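Extracellular ligand-binding receptor (Rhodopseudomonas palustris, PDB 3SG0) probably binds lignin-derived aromatic acids in the periplasm for uptake, and holds benzoyl-formic acid (phenylglyoxylate) between its two lobes. Local coordinates at residues W135-V140 and D362-Y367; M117-A122 and W312-L317; K152-T157 and L186-T191; M146-G151 and Y176-A181; F167-G172 and Y196-A201. All coordinates share one frame; numbering follows the deposited sequence.

Contact 1: W135-V140 and D362-Y367; sequences WVYKVV and DNHNGY
A single amide nitrogen, Asn365 ND2, ties together two carbonyls, donating to both Lys138 O and Val140 O at 2.8 Å. Through this and similar bonds, residues 364-367 lie along the chain from strand 136-138, an edge strand of the six-stranded sheet in one lobe of this periplasmic binding protein, to Val140. Asn365 CG is anti to the backbone N (chi1 -175°), which carries the amide to both carbonyls. The main-chain bond from Lys138 N to His364 O is weak, and side chains do most of the holding. His364 lies against Tyr137 in an offset stack, the ring centroids 4.0 Å apart and the planes inclined by 18°. In its ring plane, His364 ND1 donates to Val136 O over 2.7 Å, while NE2 is hydrogen-bonded to Glu345, which fixes the ring at both nitrogens. With an alanine in place of His364, Val136 O would probably lose its ring donor and Tyr137 its stacked partner. The Tyr137 hydroxyl is hydrogen-bonded to Arg341 O. At Val140 O, Lys138 NZ and Asn365 ND2 arrive from opposite faces of the carbonyl plane.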
# COMPACT_ATOMS: atom_id res chain seq x y z
N TRP A 135 5.27 15.89 -7.63
CA TRP A 135 5.47 16.10 -6.20
C TRP A 135 5.18 14.86 -5.36
O TRP A 135 5.34 14.91 -4.15
CB TRP A 135 4.64 17.30 -5.72
CG TRP A 135 5.16 18.57 -6.29
CD1 TRP A 135 4.74 19.20 -7.42
CD2 TRP A 135 6.25 19.34 -5.79
NE1 TRP A 135 5.49 20.32 -7.65
CE2 TRP A 135 6.43 20.43 -6.66
CE3 TRP A 135 7.10 19.22 -4.67
CZ2 TRP A 135 7.42 21.39 -6.46
CZ3 TRP A 135 8.08 20.17 -4.47
CH2 TRP A 135 8.23 21.24 -5.36
N VAL A 136 4.79 13.75 -5.99
CA VAL A 136 4.30 12.59 -5.26
C VAL A 136 5.20 11.38 -5.48
O VAL A 136 5.60 11.10 -6.62
CB VAL A 136 2.86 12.24 -5.71
CG1 VAL A 136 2.28 11.09 -4.89
CG2 VAL A 136 1.98 13.46 -5.62
N TYR A 137 5.51 10.66 -4.41
CA TYR A 137 6.26 9.40 -4.48
C TYR A 137 5.45 8.32 -3.79
O TYR A 137 4.57 8.61 -2.97
CB TYR A 137 7.65 9.56 -3.86
CG TYR A 137 8.49 10.51 -4.65
CD1 TYR A 137 9.14 10.08 -5.80
CD2 TYR A 137 8.57 11.85 -4.31
CE1 TYR A 137 9.90 10.96 -6.55
CE2 TYR A 137 9.31 12.74 -5.08
CZ TYR A 137 9.96 12.28 -6.20
OH TYR A 137 10.71 13.13 -6.99
N LYS A 138 5.76 7.06 -4.10
CA LYS A 138 4.87 5.98 -3.71
C LYS A 138 5.63 4.67 -3.53
O LYS A 138 6.01 4.03 -4.51
CB LYS A 138 3.81 5.83 -4.81
CG LYS A 138 2.80 4.73 -4.60
CD LYS A 138 1.73 4.79 -5.69
CE LYS A 138 0.70 3.70 -5.55
NZ LYS A 138 1.28 2.37 -5.86
N VAL A 139 5.82 4.26 -2.29
CA VAL A 139 6.58 3.03 -2.03
C VAL A 139 5.81 1.73 -2.23
O VAL A 139 6.45 0.70 -2.46
CB VAL A 139 7.23 3.02 -0.62
CG1 VAL A 139 8.24 4.14 -0.50
CG2 VAL A 139 6.18 3.04 0.49
N VAL A 140 4.49 1.72 -2.15
CA VAL A 140 3.76 0.47 -2.39
C VAL A 140 3.75 0.24 -3.90
O VAL A 140 3.45 1.15 -4.65
CB VAL A 140 2.31 0.56 -1.87
CG1 VAL A 140 1.54 -0.70 -2.26
CG2 VAL A 140 2.30 0.75 -0.37
N ASP A 362 9.76 10.04 -14.68
CA ASP A 362 8.43 9.63 -15.09
C ASP A 362 7.81 8.53 -14.21
O ASP A 362 6.59 8.34 -14.22
CB ASP A 362 8.42 9.22 -16.55
CG ASP A 362 8.62 10.40 -17.47
OD1 ASP A 362 7.92 11.42 -17.28
OD2 ASP A 362 9.50 10.33 -18.36
N ASN A 363 8.66 7.84 -13.45
CA ASN A 363 8.20 6.76 -12.59
C ASN A 363 8.52 7.06 -11.14
O ASN A 363 9.65 6.88 -10.68
CB ASN A 363 8.83 5.43 -13.02
CG ASN A 363 8.22 4.26 -12.27
OD1 ASN A 363 7.48 4.45 -11.31
ND2 ASN A 363 8.55 3.05 -12.70
N HIS A 364 7.51 7.55 -10.42
CA HIS A 364 7.66 7.89 -9.01
C HIS A 364 7.18 6.76 -8.09
O HIS A 364 6.98 6.96 -6.89
CB HIS A 364 6.93 9.19 -8.71
CG HIS A 364 7.69 10.41 -9.10
ND1 HIS A 364 7.37 11.66 -8.61
CD2 HIS A 364 8.77 10.59 -9.91
CE1 HIS A 364 8.22 12.55 -9.09
NE2 HIS A 364 9.07 11.93 -9.89
N ASN A 365 7.02 5.57 -8.67
CA ASN A 365 6.73 4.34 -7.93
C ASN A 365 8.03 3.53 -7.80
O ASN A 365 8.52 3.30 -6.69
CB ASN A 365 5.64 3.56 -8.66
CG ASN A 365 5.17 2.32 -7.92
OD1 ASN A 365 4.93 1.28 -8.55
ND2 ASN A 365 4.98 2.42 -6.61
N GLY A 366 8.58 3.12 -8.94
CA GLY A 366 9.93 2.60 -8.97
C GLY A 366 10.09 1.11 -9.19
O GLY A 366 11.22 0.61 -9.12
N TYR A 367 9.00 0.40 -9.46
CA TYR A 367 9.04 -1.07 -9.50
C TYR A 367 8.63 -1.63 -10.85
O TYR A 367 7.95 -0.97 -11.64
CB TYR A 367 8.08 -1.65 -8.45
CG TYR A 367 8.30 -1.10 -7.07
CD1 TYR A 367 9.33 -1.57 -6.27
CD2 TYR A 367 7.48 -0.09 -6.58
CE1 TYR A 367 9.53 -1.06 -5.01
CE2 TYR A 367 7.67 0.42 -5.33
CZ TYR A 367 8.70 -0.06 -4.54
OH TYR A 367 8.91 0.45 -3.29

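Contact 2: M117-A122 and W312-L317; sequences MTMAAA and WDSMTL. With 173 (benzoyl-formic acid), chain B.
Met117, present as selenomethionine, reaches from strand 116-118 to Ser314 and Leu317 on helix 306-328. Its CB lies 3.9 Å from Ser314 CB and equally near OG of that serine. From there the chain folds back on itself: CG and SE form the bend, with chi2 at -60° and chi3 at -65°, which turns the terminal methyl toward the helix. CE then lies 3.8 Å from Leu317 CD1, at a similar distance from Ser314 O, and close to Leu317 CB. Val92 and Ile94 of the neighbouring strand touch the same side chain. No direct hydrogen bond joins the segments, but a water donates to both sides, at 2.8 Å from Thr118 O and 2.9 Å from Ser314 OG; that hydroxyl is also hydrogen-bonded to His310 O. Beyond the strand the chain runs on to the ligand, where Ala121 N donates to O1B of benzoyl-formic acid over 3.0 Å. A helix laid on a sheet whose strand ends lead into the interlobe cleft is the layered alpha/beta build of periplasmic binding protein lobes.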
# COMPACT_ATOMS: atom_id res chain seq x y z
N MSE A 117 4.64 11.66 0.16
CA MSE A 117 4.91 10.23 0.11
C MSE A 117 3.59 9.52 0.40
O MSE A 117 3.18 9.44 1.57
CB MSE A 117 5.95 9.82 1.16
CG MSE A 117 7.13 10.77 1.28
SE MSE A 117 8.19 11.00 -0.30
CE MSE A 117 8.88 9.16 -0.42
N THR A 118 2.88 9.06 -0.62
CA THR A 118 1.62 8.38 -0.34
C THR A 118 1.87 6.96 0.12
O THR A 118 2.84 6.33 -0.30
CB THR A 118 0.67 8.42 -1.55
OG1 THR A 118 -0.59 7.85 -1.16
CG2 THR A 118 1.20 7.64 -2.74
N MSE A 119 1.01 6.45 1.00
CA MSE A 119 1.15 5.09 1.51
C MSE A 119 0.13 4.12 0.90
O MSE A 119 0.06 2.95 1.29
CB MSE A 119 1.08 5.07 3.05
CG MSE A 119 2.20 5.86 3.69
SE MSE A 119 2.19 5.79 5.62
CE MSE A 119 0.64 6.92 5.96
N ALA A 120 -0.63 4.60 -0.09
CA ALA A 120 -1.67 3.81 -0.72
C ALA A 120 -1.17 3.15 -2.01
O ALA A 120 -0.01 3.34 -2.40
CB ALA A 120 -2.89 4.69 -0.96
N ALA A 121 -2.04 2.39 -2.66
CA ALA A 121 -1.58 1.41 -3.66
C ALA A 121 -1.91 1.68 -5.12
O ALA A 121 -1.20 1.19 -6.00
CB ALA A 121 -2.11 0.02 -3.29
N ALA A 122 -3.01 2.37 -5.41
CA ALA A 122 -3.47 2.45 -6.81
C ALA A 122 -2.50 3.20 -7.72
O ALA A 122 -1.96 4.23 -7.35
CB ALA A 122 -4.84 3.08 -6.88
N TRP A 312 7.60 3.29 7.05
CA TRP A 312 9.04 3.09 7.20
C TRP A 312 9.80 3.30 5.89
O TRP A 312 10.77 4.06 5.83
CB TRP A 312 9.30 1.69 7.76
CG TRP A 312 10.74 1.41 8.03
CD1 TRP A 312 11.62 0.79 7.19
CD2 TRP A 312 11.48 1.73 9.21
NE1 TRP A 312 12.86 0.70 7.78
CE2 TRP A 312 12.79 1.27 9.02
CE3 TRP A 312 11.14 2.35 10.42
CZ2 TRP A 312 13.79 1.42 9.99
CZ3 TRP A 312 12.13 2.49 11.38
CH2 TRP A 312 13.43 2.03 11.16
N ASP A 313 9.37 2.60 4.83
CA ASP A 313 10.05 2.69 3.54
C ASP A 313 9.96 4.12 2.98
O ASP A 313 10.89 4.59 2.33
CB ASP A 313 9.44 1.73 2.51
CG ASP A 313 9.90 0.27 2.66
OD1 ASP A 313 10.84 -0.04 3.44
OD2 ASP A 313 9.29 -0.56 1.93
N SER A 314 8.83 4.79 3.18
CA SER A 314 8.73 6.19 2.75
C SER A 314 9.81 7.02 3.42
O SER A 314 10.45 7.87 2.78
CB SER A 314 7.35 6.78 3.08
OG SER A 314 6.32 6.15 2.34
N MSE A 315 9.99 6.81 4.72
CA MSE A 315 11.03 7.53 5.44
C MSE A 315 12.44 7.12 5.04
O MSE A 315 13.36 7.92 5.16
CB MSE A 315 10.82 7.43 6.95
CG MSE A 315 9.78 8.43 7.45
SE MSE A 315 10.16 10.32 7.02
CE MSE A 315 11.94 10.49 7.77
N THR A 316 12.63 5.89 4.56
CA THR A 316 13.94 5.52 4.03
C THR A 316 14.30 6.44 2.86
O THR A 316 15.41 6.98 2.79
CB THR A 316 13.97 4.06 3.58
OG1 THR A 316 13.75 3.22 4.72
CG2 THR A 316 15.32 3.71 2.93
N LEU A 317 13.35 6.64 1.95
CA LEU A 317 13.59 7.54 0.83
C LEU A 317 13.85 8.97 1.28
O LEU A 317 14.75 9.64 0.78
CB LEU A 317 12.41 7.52 -0.14
CG LEU A 317 12.24 6.23 -0.95
CD1 LEU A 317 10.92 6.26 -1.69
CD2 LEU A 317 13.38 6.03 -1.92
O1B 173 B . -4.78 1.86 -1.67
C1 173 B . -5.68 1.46 -0.98
O1A 173 B . -6.95 2.02 -0.99
C2 173 B . -5.55 0.15 -0.24
O2 173 B . -6.52 -0.38 0.22
C1G 173 B . -4.17 -0.39 -0.06
C2D 173 B . -3.05 0.55 0.38
C2E 173 B . -1.64 0.02 0.55
C3 173 B . -1.36 -1.45 0.26
C1E 173 B . -2.51 -2.38 -0.19
C1D 173 B . -3.93 -1.86 -0.34
O HOH W 1 5.62 6.55 -0.40

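Contact 3: K152-T157 and L186-T191; sequences KYIAKT and LGFELT
Ala155 CB is a small bump on helix 143-156 that fits between Leu186 and Phe188. It lies 3.6 Å from Leu186 O and 4.0 Å from Leu186 CB, and it also abuts the Phe188 ring at CD2, 4.2 Å away. Leu186 CD1 reaches back to Lys152 N, about one turn before Ala155, while its CD2 brushes the CG of the lysine side chain. The Phe188 ring lies beside Ala155 and against Ile154. Its CG sits between backbone N and carbonyl carbon (chi1 63°), a torsion that turns the ring back toward helix 143-156, and Ile154 CG2 rests over one face, 4.2 Å above the plane and toward the rim. Gly187 makes the turn between the two large residues: it leaves helix 170-186 with a phi of 99°, where a CB would jam against Leu186 O. Val162 of strand 161-167 backs both Ile154 and Phe188. The turn joins helix 170-186 to strand 189-196, completing a beta-alpha-beta crossover from strand 161-167 to its parallel neighbour, as in Rossmann-like alpha/beta lobes.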
# COMPACT_ATOMS: atom_id res chain seq x y z
N LYS A 152 -1.72 -13.66 -14.42
CA LYS A 152 -0.90 -14.70 -15.03
C LYS A 152 -0.95 -15.99 -14.23
O LYS A 152 -1.06 -17.08 -14.80
CB LYS A 152 0.54 -14.22 -15.18
CG LYS A 152 0.75 -13.20 -16.27
CD LYS A 152 2.24 -12.92 -16.46
CE LYS A 152 2.50 -12.04 -17.67
NZ LYS A 152 2.14 -10.62 -17.42
N TYR A 153 -0.87 -15.88 -12.91
CA TYR A 153 -0.94 -17.06 -12.07
C TYR A 153 -2.29 -17.76 -12.21
O TYR A 153 -2.35 -18.97 -12.38
CB TYR A 153 -0.69 -16.74 -10.59
CG TYR A 153 -0.79 -17.97 -9.73
CD1 TYR A 153 0.26 -18.88 -9.68
CD2 TYR A 153 -1.95 -18.26 -9.02
CE1 TYR A 153 0.17 -20.02 -8.92
CE2 TYR A 153 -2.05 -19.41 -8.26
CZ TYR A 153 -0.98 -20.28 -8.21
OH TYR A 153 -1.07 -21.43 -7.45
N ILE A 154 -3.37 -17.00 -12.14
CA ILE A 154 -4.70 -17.57 -12.27
C ILE A 154 -4.84 -18.33 -13.59
O ILE A 154 -5.35 -19.45 -13.63
CB ILE A 154 -5.78 -16.48 -12.15
CG1 ILE A 154 -5.77 -15.90 -10.73
CG2 ILE A 154 -7.16 -17.06 -12.49
CD1 ILE A 154 -6.62 -14.65 -10.55
N ALA A 155 -4.36 -17.73 -14.68
CA ALA A 155 -4.42 -18.40 -15.98
C ALA A 155 -3.68 -19.73 -15.94
O ALA A 155 -4.15 -20.74 -16.48
CB ALA A 155 -3.86 -17.50 -17.06
N LYS A 156 -2.52 -19.74 -15.29
CA LYS A 156 -1.69 -20.94 -15.23
C LYS A 156 -2.35 -22.09 -14.48
O LYS A 156 -2.04 -23.26 -14.72
CB LYS A 156 -0.32 -20.62 -14.62
CG LYS A 156 0.54 -19.71 -15.48
CD LYS A 156 1.89 -19.43 -14.84
CE LYS A 156 2.71 -18.47 -15.67
NZ LYS A 156 4.02 -18.16 -15.03
N THR A 157 -3.28 -21.76 -13.58
CA THR A 157 -3.97 -22.80 -12.82
C THR A 157 -4.99 -23.54 -13.68
O THR A 157 -5.51 -24.58 -13.28
CB THR A 157 -4.72 -22.23 -11.60
OG1 THR A 157 -5.82 -21.42 -12.05
CG2 THR A 157 -3.79 -21.42 -10.72
N LEU A 186 -5.29 -13.96 -21.62
CA LEU A 186 -4.89 -14.94 -20.61
C LEU A 186 -5.66 -16.25 -20.77
O LEU A 186 -5.18 -17.31 -20.39
CB LEU A 186 -5.08 -14.38 -19.20
CG LEU A 186 -4.13 -13.26 -18.76
CD1 LEU A 186 -4.50 -12.76 -17.37
CD2 LEU A 186 -2.68 -13.73 -18.79
N GLY A 187 -6.86 -16.16 -21.34
CA GLY A 187 -7.66 -17.35 -21.59
C GLY A 187 -8.73 -17.65 -20.57
O GLY A 187 -9.24 -18.76 -20.50
N PHE A 188 -9.09 -16.66 -19.75
CA PHE A 188 -10.25 -16.82 -18.88
C PHE A 188 -11.21 -15.65 -19.04
O PHE A 188 -10.88 -14.66 -19.68
CB PHE A 188 -9.85 -17.04 -17.40
CG PHE A 188 -9.11 -15.89 -16.76
CD1 PHE A 188 -9.81 -14.81 -16.23
CD2 PHE A 188 -7.73 -15.90 -16.66
CE1 PHE A 188 -9.13 -13.76 -15.62
CE2 PHE A 188 -7.05 -14.86 -16.05
CZ PHE A 188 -7.76 -13.79 -15.53
N GLU A 189 -12.41 -15.80 -18.51
CA GLU A 189 -13.37 -14.71 -18.54
C GLU A 189 -13.75 -14.31 -17.12
O GLU A 189 -13.87 -15.15 -16.24
CB GLU A 189 -14.63 -15.10 -19.33
CG GLU A 189 -15.62 -15.95 -18.55
CD GLU A 189 -16.91 -16.19 -19.32
OE1 GLU A 189 -17.96 -15.66 -18.90
OE2 GLU A 189 -16.87 -16.91 -20.34
N LEU A 190 -13.91 -13.00 -16.91
CA LEU A 190 -14.47 -12.49 -15.67
C LEU A 190 -15.99 -12.59 -15.76
O LEU A 190 -16.60 -11.97 -16.63
CB LEU A 190 -14.07 -11.04 -15.45
CG LEU A 190 -12.62 -10.76 -15.07
CD1 LEU A 190 -12.42 -9.27 -14.80
CD2 LEU A 190 -12.21 -11.57 -13.86
N THR A 191 -16.59 -13.35 -14.86
CA THR A 191 -18.02 -13.64 -14.95
C THR A 191 -18.91 -12.56 -14.32
O THR A 191 -20.11 -12.52 -14.59
CB THR A 191 -18.38 -14.98 -14.27
OG1 THR A 191 -18.20 -14.86 -12.86
CG2 THR A 191 -17.52 -16.10 -14.81

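Contact 4: M146-G151 and Y176-A181; sequences MAEAIG and YKVLAA
Glu148 OE2 and Val178 O are joined by one water, which donates to each over 2.8 Å. The bridge belongs to one of two conformers of Glu148 and is less certain for that. In this conformer the glutamate chain bends at chi2 (-70°) and crosses Val178 at about a right angle, which puts OE2 3.5 Å from Val178 CG1. The same methyl, anti to the valine's backbone N (chi1 174°), turns inward and meets Ala147 CB at 3.6 Å. Helices 143-156 and 170-186 pack here on one side of the four-stranded parallel sheet of the second lobe, a helix pair of the alpha/beta sandwich kind; the short segments cross at -42°, with their axes 9.1 Å apart at the closest approach. Small residues one turn apart, Ala147 and Gly151, face the partner helix. Leu179 packs against them, its CD2 lying 3.7 Å from Ala147 O and 4.0 Å from Gly151 CA. A CB on Gly151 would stand only 3.5 Å from that methyl. Deeper in, Ile150 CG2 also touches Leu179 CD2, while Leu190 of strand 189-196 lies against Leu179 and Ile266 of strand 266-269 against Ile150.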
# COMPACT_ATOMS: atom_id res chain seq x y z
N MSE A 146 0.79 -5.79 -9.74
CA MSE A 146 0.28 -6.92 -8.99
C MSE A 146 -0.85 -7.62 -9.72
O MSE A 146 -0.92 -8.85 -9.73
CB MSE A 146 -0.17 -6.47 -7.60
CG MSE A 146 0.97 -5.87 -6.76
SE MSE A 146 2.38 -7.18 -6.39
CE MSE A 146 3.79 -6.02 -5.76
N ALA A 147 -1.74 -6.84 -10.33
CA ALA A 147 -2.87 -7.40 -11.07
C ALA A 147 -2.38 -8.23 -12.25
O ALA A 147 -2.93 -9.30 -12.54
CB ALA A 147 -3.80 -6.30 -11.53
N GLU A 148 -1.35 -7.76 -12.94
CA GLU A 148 -0.80 -8.53 -14.05
C GLU A 148 -0.22 -9.85 -13.55
O GLU A 148 -0.43 -10.90 -14.17
CB GLU A 148 0.26 -7.72 -14.80
CG GLU A 148 -0.28 -6.53 -15.57
CD GLU A 148 -1.10 -6.91 -16.79
OE1 GLU A 148 -1.17 -8.12 -17.12
OE2 GLU A 148 -1.69 -6.01 -17.43
N ALA A 149 0.50 -9.80 -12.44
CA ALA A 149 1.13 -11.01 -11.90
C ALA A 149 0.11 -12.04 -11.42
O ALA A 149 0.25 -13.24 -11.68
CB ALA A 149 2.10 -10.64 -10.78
N ILE A 150 -0.91 -11.59 -10.70
CA ILE A 150 -1.92 -12.52 -10.22
C ILE A 150 -2.77 -13.06 -11.37
O ILE A 150 -3.14 -14.24 -11.37
CB ILE A 150 -2.79 -11.91 -9.07
CG1 ILE A 150 -3.55 -13.01 -8.32
CG2 ILE A 150 -3.73 -10.83 -9.60
CD1 ILE A 150 -2.65 -14.01 -7.61
N GLY A 151 -3.04 -12.23 -12.37
CA GLY A 151 -3.75 -12.68 -13.56
C GLY A 151 -3.03 -13.81 -14.27
O GLY A 151 -3.64 -14.81 -14.67
N TYR A 176 -9.97 -4.43 -11.20
CA TYR A 176 -10.93 -4.88 -12.20
C TYR A 176 -10.49 -4.50 -13.61
O TYR A 176 -10.52 -5.32 -14.53
CB TYR A 176 -12.32 -4.33 -11.94
CG TYR A 176 -13.29 -4.84 -12.97
CD1 TYR A 176 -13.83 -6.11 -12.85
CD2 TYR A 176 -13.62 -4.09 -14.09
CE1 TYR A 176 -14.70 -6.62 -13.80
CE2 TYR A 176 -14.49 -4.59 -15.05
CZ TYR A 176 -15.02 -5.85 -14.89
OH TYR A 176 -15.89 -6.35 -15.84
N LYS A 177 -10.08 -3.25 -13.80
CA LYS A 177 -9.78 -2.81 -15.15
C LYS A 177 -8.60 -3.56 -15.76
O LYS A 177 -8.62 -3.92 -16.94
CB LYS A 177 -9.59 -1.29 -15.21
CG LYS A 177 -8.23 -0.76 -14.80
CD LYS A 177 -8.13 0.72 -15.17
CE LYS A 177 -6.86 1.35 -14.65
NZ LYS A 177 -6.88 2.84 -14.82
N VAL A 178 -7.57 -3.83 -14.96
CA VAL A 178 -6.41 -4.55 -15.47
C VAL A 178 -6.71 -6.02 -15.73
O VAL A 178 -6.33 -6.57 -16.77
CB VAL A 178 -5.19 -4.38 -14.54
CG1 VAL A 178 -4.02 -5.25 -15.00
CG2 VAL A 178 -4.78 -2.92 -14.51
N LEU A 179 -7.42 -6.66 -14.81
CA LEU A 179 -7.82 -8.04 -15.00
C LEU A 179 -8.76 -8.20 -16.20
O LEU A 179 -8.60 -9.13 -17.00
CB LEU A 179 -8.49 -8.60 -13.74
CG LEU A 179 -7.57 -8.80 -12.54
CD1 LEU A 179 -8.39 -9.09 -11.30
CD2 LEU A 179 -6.58 -9.92 -12.82
N ALA A 180 -9.72 -7.30 -16.33
CA ALA A 180 -10.66 -7.36 -17.45
C ALA A 180 -9.94 -7.22 -18.79
O ALA A 180 -10.28 -7.91 -19.76
CB ALA A 180 -11.73 -6.30 -17.30
N ALA A 181 -8.96 -6.33 -18.86
CA ALA A 181 -8.23 -6.13 -20.11
C ALA A 181 -7.35 -7.33 -20.44
O ALA A 181 -7.18 -7.68 -21.61
CB ALA A 181 -7.39 -4.86 -20.04
O HOH W 2 -4.24 -5.65 -18.46

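Contact 5: F167-G172 and Y196-A201; sequences FSDAYG and YARSDA. With 173 (benzoyl-formic acid), chain B.
Arg198 lies across Phe167 in the tight half of this contact. With its CG anti to the carbonyl carbon (chi1 -57°), its extended chain crosses the ring, CG 3.5 Å from the centroid in a CH-pi contact. Farther along, the guanidinium face lies against the CD2-CE2 rim of Phe167, the planes 28° apart. Phe167 CE1 also meets Tyr196 CZ at 3.6 Å, the rings oblique. Asp169 OD2 takes a side-on salt bridge from Arg198 NE and NH2, both at 3.0 Å, while OD1 N-caps helix 170-186. This end lines the interlobe cleft in which periplasmic binding proteins hold their ligands: Arg198 NH2 donates to O1A of benzoyl-formic acid at 2.8 Å and NH1 to its keto oxygen O2 at 3.2 Å. A leucine in place of Arg198 would probably leave Asp169 without its countercharge and the ligand carboxylate short of a donor. Phe167 and Tyr196 form a parallel beta bridge, with Ser168 N donating to Tyr196 O. On the looser, exposed side, Ser168 OG makes at most a weak bond to Tyr196 O and lies 4.2 Å from Ala197 CB.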
# COMPACT_ATOMS: atom_id res chain seq x y z
N PHE A 167 -13.92 -3.40 -4.06
CA PHE A 167 -14.41 -2.14 -3.55
C PHE A 167 -14.89 -1.26 -4.70
O PHE A 167 -14.27 -1.21 -5.78
CB PHE A 167 -13.31 -1.37 -2.83
CG PHE A 167 -12.93 -1.90 -1.47
CD1 PHE A 167 -13.82 -2.59 -0.65
CD2 PHE A 167 -11.65 -1.65 -0.99
CE1 PHE A 167 -13.43 -3.03 0.61
CE2 PHE A 167 -11.26 -2.07 0.26
CZ PHE A 167 -12.14 -2.76 1.07
N SER A 168 -15.95 -0.51 -4.44
CA SER A 168 -16.46 0.49 -5.38
C SER A 168 -15.67 1.79 -5.25
O SER A 168 -16.22 2.85 -4.94
CB SER A 168 -17.95 0.73 -5.14
OG SER A 168 -18.19 0.91 -3.75
N ASP A 169 -14.36 1.71 -5.47
CA ASP A 169 -13.50 2.89 -5.44
C ASP A 169 -12.31 2.66 -6.35
O ASP A 169 -12.22 1.62 -7.02
CB ASP A 169 -13.07 3.25 -4.01
CG ASP A 169 -12.19 2.19 -3.35
OD1 ASP A 169 -11.49 1.43 -4.04
OD2 ASP A 169 -12.19 2.15 -2.09
N ALA A 170 -11.40 3.62 -6.40
CA ALA A 170 -10.31 3.55 -7.37
C ALA A 170 -9.33 2.41 -7.08
O ALA A 170 -8.67 1.92 -7.99
CB ALA A 170 -9.57 4.88 -7.44
N TYR A 171 -9.25 1.97 -5.82
CA TYR A 171 -8.41 0.81 -5.51
C TYR A 171 -8.99 -0.45 -6.14
O TYR A 171 -8.32 -1.16 -6.89
CB TYR A 171 -8.27 0.62 -4.00
CG TYR A 171 -7.49 -0.63 -3.64
CD1 TYR A 171 -6.11 -0.67 -3.77
CD2 TYR A 171 -8.14 -1.76 -3.18
CE1 TYR A 171 -5.40 -1.80 -3.45
CE2 TYR A 171 -7.44 -2.91 -2.87
CZ TYR A 171 -6.07 -2.92 -3.00
OH TYR A 171 -5.32 -4.04 -2.68
N GLY A 172 -10.26 -0.74 -5.84
CA GLY A 172 -10.89 -1.92 -6.40
C GLY A 172 -10.90 -1.87 -7.91
O GLY A 172 -10.54 -2.83 -8.59
N TYR A 196 -18.62 -3.51 -3.60
CA TYR A 196 -19.15 -3.17 -2.30
C TYR A 196 -18.37 -2.02 -1.72
O TYR A 196 -17.23 -1.76 -2.14
CB TYR A 196 -19.18 -4.37 -1.35
CG TYR A 196 -17.88 -4.87 -0.76
CD1 TYR A 196 -17.68 -4.84 0.62
CD2 TYR A 196 -16.90 -5.45 -1.55
CE1 TYR A 196 -16.52 -5.34 1.20
CE2 TYR A 196 -15.73 -5.96 -0.99
CZ TYR A 196 -15.55 -5.90 0.39
OH TYR A 196 -14.40 -6.43 0.94
N ALA A 197 -18.98 -1.33 -0.76
CA ALA A 197 -18.32 -0.23 -0.07
C ALA A 197 -17.61 -0.76 1.17
O ALA A 197 -18.04 -1.75 1.76
CB ALA A 197 -19.31 0.85 0.29
N ARG A 198 -16.52 -0.11 1.55
CA ARG A 198 -15.63 -0.68 2.56
C ARG A 198 -16.31 -1.02 3.89
O ARG A 198 -15.96 -2.02 4.53
CB ARG A 198 -14.40 0.21 2.80
CG ARG A 198 -13.59 0.50 1.55
CD ARG A 198 -12.13 0.89 1.87
NE ARG A 198 -11.43 1.24 0.64
CZ ARG A 198 -10.13 1.09 0.42
NH1 ARG A 198 -9.31 0.61 1.35
NH2 ARG A 198 -9.64 1.44 -0.76
N SER A 199 -17.28 -0.21 4.31
CA SER A 199 -17.93 -0.45 5.60
C SER A 199 -19.21 -1.29 5.53
O SER A 199 -19.87 -1.48 6.55
CB SER A 199 -18.23 0.86 6.33
OG SER A 199 -17.03 1.50 6.70
N ASP A 200 -19.56 -1.80 4.35
CA ASP A 200 -20.81 -2.53 4.22
C ASP A 200 -20.90 -3.72 5.19
O ASP A 200 -19.93 -4.44 5.40
CB ASP A 200 -21.01 -3.05 2.80
CG ASP A 200 -21.41 -1.97 1.82
OD1 ASP A 200 -21.71 -0.83 2.24
OD2 ASP A 200 -21.45 -2.28 0.61
N ALA A 201 -22.09 -3.93 5.74
CA ALA A 201 -22.34 -5.04 6.65
C ALA A 201 -22.53 -6.40 5.95
O ALA A 201 -22.31 -7.45 6.55
CB ALA A 201 -23.54 -4.74 7.54
O1B 173 B . -4.78 1.86 -1.67
C1 173 B . -5.68 1.46 -0.98
O1A 173 B . -6.95 2.02 -0.99
C2 173 B . -5.55 0.15 -0.24
O2 173 B . -6.52 -0.38 0.22
C1G 173 B . -4.17 -0.39 -0.06
C2D 173 B . -3.05 0.55 0.38
C2E 173 B . -1.64 0.02 0.55
C3 173 B . -1.36 -1.45 0.26
C1E 173 B . -2.51 -2.38 -0.19
C1D 173 B . -3.93 -1.86 -0.34

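Contacts 1 and 2 lie deep in one lobe and share its sheet, since strands 116-118 and 136-138 are neighbours; Lys138 NZ of contact 1 is within hydrogen-bonding range of Ala121 O in contact 2. Contact 1 is rich in side-chain-to-carbonyl bonds, whereas contact 2 is apolar with one water. Contacts 3 and 4 both use helix 143-156 in the other lobe and meet around Gly151. Contact 4 is buried and contact 3, at the C-terminal end of that helix, is partly exposed; across each, mostly apolar groups meet. Contact 5, partly exposed, is the charged one. Contacts 2 and 5 grip the same ligand from opposite lobes, and Ala121 CB touches Tyr171 CE1 at 3.8 Å.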